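Local coordinates for putative transcription factor (Chaetomium thermophilum, PDB 5D5W), which binds heat-shock-element DNA through its HSF-type domain, the part crystallised here, and probably controls gene expression in response to osmolarity changes and oxidative stress, at residues S2-R6 with L98-R102. Residues are numbered along the deposited sequence; the frame is centred on the assembly and turned at random.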
ATOM      1  N   SER B   2      -0.119  -8.149 -24.383  1.00 93.09           N
ATOM      2  CA  SER B   2       0.257  -8.191 -22.934  1.00 95.30           C
ATOM      3  C   SER B   2      -0.988  -8.215 -22.054  1.00 92.38           C
ATOM      4  O   SER B   2      -1.814  -7.308 -22.122  1.00 95.99           O
ATOM      5  CB  SER B   2       1.129  -6.987 -22.566  1.00 99.23           C
ATOM      6  OG  SER B   2       2.259  -6.887 -23.421  1.00101.78           O
ATOM      7  N   ASP B   3      -1.109  -9.248 -21.224  1.00 91.02           N
ATOM      8  CA  ASP B   3      -2.322  -9.480 -20.430  1.00 89.63           C
ATOM      9  C   ASP B   3      -2.612  -8.332 -19.461  1.00 82.90           C
ATOM     10  O   ASP B   3      -3.750  -7.859 -19.358  1.00 80.41           O
ATOM     11  CB  ASP B   3      -2.191 -10.801 -19.660  1.00 96.95           C
ATOM     12  CG  ASP B   3      -3.518 -11.304 -19.123  1.00103.46           C
ATOM     13  OD1 ASP B   3      -4.112 -10.613 -18.268  1.00106.28           O
ATOM     14  OD2 ASP B   3      -3.957 -12.400 -19.546  1.00107.13           O
ATOM     15  N   PHE B   4      -1.567  -7.899 -18.758  1.00 76.12           N
ATOM     16  CA  PHE B   4      -1.659  -6.822 -17.766  1.00 68.66           C
ATOM     17  C   PHE B   4      -2.126  -5.526 -18.398  1.00 67.01           C
ATOM     18  O   PHE B   4      -3.007  -4.854 -17.869  1.00 65.04           O
ATOM     19  CB  PHE B   4      -0.293  -6.602 -17.094  1.00 65.26           C
ATOM     20  CG  PHE B   4      -0.259  -5.456 -16.114  1.00 57.62           C
ATOM     21  CD1 PHE B   4      -0.788  -5.597 -14.839  1.00 57.90           C
ATOM     22  CD2 PHE B   4       0.335  -4.253 -16.455  1.00 57.26           C
ATOM     23  CE1 PHE B   4      -0.753  -4.550 -13.934  1.00 54.60           C
ATOM     24  CE2 PHE B   4       0.371  -3.202 -15.558  1.00 57.68           C
ATOM     25  CZ  PHE B   4      -0.172  -3.354 -14.293  1.00 57.71           C
ATOM     26  N   VAL B   5      -1.528  -5.181 -19.530  1.00 66.95           N
ATOM     27  CA  VAL B   5      -1.785  -3.891 -20.151  1.00 71.30           C
ATOM     28  C   VAL B   5      -3.229  -3.852 -20.652  1.00 74.76           C
ATOM     29  O   VAL B   5      -3.910  -2.832 -20.527  1.00 73.07           O
ATOM     30  CB  VAL B   5      -0.786  -3.599 -21.297  1.00 69.72           C
ATOM     31  CG1 VAL B   5      -1.044  -2.219 -21.885  1.00 71.33           C
ATOM     32  CG2 VAL B   5       0.653  -3.706 -20.799  1.00 69.68           C
ATOM     33  N   ARG B   6      -3.680  -4.976 -21.209  1.00 79.70           N
ATOM     34  CA  ARG B   6      -5.057  -5.134 -21.673  1.00 83.49           C
ATOM     35  C   ARG B   6      -6.029  -4.899 -20.530  1.00 76.18           C
ATOM     36  O   ARG B   6      -6.961  -4.109 -20.658  1.00 74.03           O
ATOM     37  CB  ARG B   6      -5.269  -6.537 -22.268  1.00 93.83           C
ATOM     38  CG  ARG B   6      -6.723  -7.007 -22.325  1.00104.52           C
ATOM     39  CD  ARG B   6      -6.910  -8.178 -23.282  1.00112.79           C
ATOM     40  NE  ARG B   6      -5.878  -9.214 -23.137  1.00120.47           N
ATOM     41  CZ  ARG B   6      -5.893 -10.206 -22.243  1.00125.37           C
ATOM     42  NH1 ARG B   6      -6.893 -10.331 -21.370  1.00127.77           N
ATOM     43  NH2 ARG B   6      -4.893 -11.087 -22.220  1.00123.53           N
ATOM     44  N   LEU B  98      -0.649  -1.639 -27.425  1.00109.02           N
ATOM     45  CA  LEU B  98      -0.702  -2.346 -26.136  1.00114.48           C
ATOM     46  C   LEU B  98       0.244  -3.550 -26.032  1.00118.39           C
ATOM     47  O   LEU B  98       0.771  -3.838 -24.951  1.00115.71           O
ATOM     48  CB  LEU B  98      -2.145  -2.754 -25.794  1.00111.96           C
ATOM     49  CG  LEU B  98      -3.177  -1.625 -25.610  1.00108.36           C
ATOM     50  CD1 LEU B  98      -4.417  -2.170 -24.919  1.00106.67           C
ATOM     51  CD2 LEU B  98      -2.638  -0.413 -24.855  1.00105.24           C
ATOM     52  N   ASP B  99       0.471  -4.244 -27.144  1.00122.93           N
ATOM     53  CA  ASP B  99       1.489  -5.299 -27.193  1.00126.61           C
ATOM     54  C   ASP B  99       2.879  -4.704 -27.458  1.00128.99           C
ATOM     55  O   ASP B  99       3.888  -5.416 -27.411  1.00133.33           O
ATOM     56  CB  ASP B  99       1.134  -6.343 -28.253  1.00125.47           C
ATOM     57  CG  ASP B  99      -0.251  -6.925 -28.051  1.00122.44           C
ATOM     58  OD1 ASP B  99      -0.636  -7.159 -26.885  1.00117.63           O
ATOM     59  OD2 ASP B  99      -0.957  -7.138 -29.058  1.00124.02           O
ATOM     60  N   ASN B 100       2.912  -3.395 -27.723  1.00125.42           N
ATOM     61  CA  ASN B 100       4.146  -2.622 -27.854  1.00122.04           C
ATOM     62  C   ASN B 100       4.618  -2.065 -26.496  1.00115.43           C
ATOM     63  O   ASN B 100       5.376  -1.094 -26.435  1.00113.32           O
ATOM     64  CB  ASN B 100       3.917  -1.479 -28.856  1.00125.28           C
ATOM     65  CG  ASN B 100       5.181  -1.065 -29.586  1.00128.08           C
ATOM     66  OD1 ASN B 100       5.990  -1.905 -29.988  1.00130.88           O
ATOM     67  ND2 ASN B 100       5.348   0.237 -29.781  1.00127.66           N
ATOM     68  N   ILE B 101       4.147  -2.683 -25.415  1.00111.33           N
ATOM     69  CA  ILE B 101       4.539  -2.344 -24.052  1.00111.10           C
ATOM     70  C   ILE B 101       4.828  -3.656 -23.332  1.00108.37           C
ATOM     71  O   ILE B 101       3.912  -4.464 -23.154  1.00104.79           O
ATOM     72  CB  ILE B 101       3.394  -1.622 -23.304  1.00113.15           C
ATOM     73  CG1 ILE B 101       3.108  -0.254 -23.935  1.00114.18           C
ATOM     74  CG2 ILE B 101       3.723  -1.462 -21.822  1.00115.02           C
ATOM     75  CD1 ILE B 101       1.771   0.334 -23.528  1.00112.29           C
ATOM     76  N   ARG B 102       6.080  -3.882 -22.929  1.00106.04           N
ATOM     77  CA  ARG B 102       6.415  -5.087 -22.163  1.00105.41           C
ATOM     78  C   ARG B 102       7.775  -5.041 -21.478  1.00100.63           C
ATOM     79  O   ARG B 102       8.642  -4.244 -21.842  1.00102.26           O
ATOM     80  CB  ARG B 102       6.354  -6.338 -23.056  1.00109.89           C
ATOM     81  CG  ARG B 102       6.026  -7.624 -22.298  1.00110.96           C
ATOM     82  CD  ARG B 102       5.262  -8.622 -23.162  1.00114.54           C
ATOM     83  NE  ARG B 102       4.404  -9.511 -22.371  1.00116.92           N
ATOM     84  CZ  ARG B 102       3.520 -10.371 -22.883  1.00113.86           C
ATOM     85  NH1 ARG B 102       2.787 -11.131 -22.072  1.00109.97           N
ATOM     86  NH2 ARG B 102       3.356 -10.482 -24.201  1.00109.77           N
TER
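Ser-2, at the start of segment 2-6, which lies on helix 3-12, reaches across to the carbonyl of Ile-101 in the C-terminal loop and joins the start and the end of the modelled chain within the HSF-type DNA-binding region. Serine suits the place, being short and able to donate. Its CB lies 3.8 Å from Ile-101 O, and a chi1 of -54° swings OG to the backbone N side, opposite the carbonyl carbon, where it gives a hydrogen bond of 2.9 Å to that same Ile-101 O. The C=O...OG angle of 160° makes the approach nearly end-on. The same OG sits over one face of the Arg-102 guanidinium, 3.3 Å above its plane and away from its centre, while Arg-102 CD passes 3.5 Å from OG. Replacing Ser-2 by alanine is likely to deprive the Ile-101 carbonyl of this donor and leave that face of Arg-102 with less cover.

One turn on, branched Val-5 spreads its methyls over two partners: CG1 meets Leu-98 CD2 at 3.8 Å, and CG2 meets Ile-101 CG2 at 3.9 Å. Phe-90 adds to this apolar patch. Asp-99 OD1 comes within 2.7 Å of Ser-2 N. Chemically, the join pairs an aliphatic patch, buried at Val-5 and Ile-101, with a polar side next to the DNA backbone, where Asp-3 and the long cationic Arg-102 each pack on a phosphate.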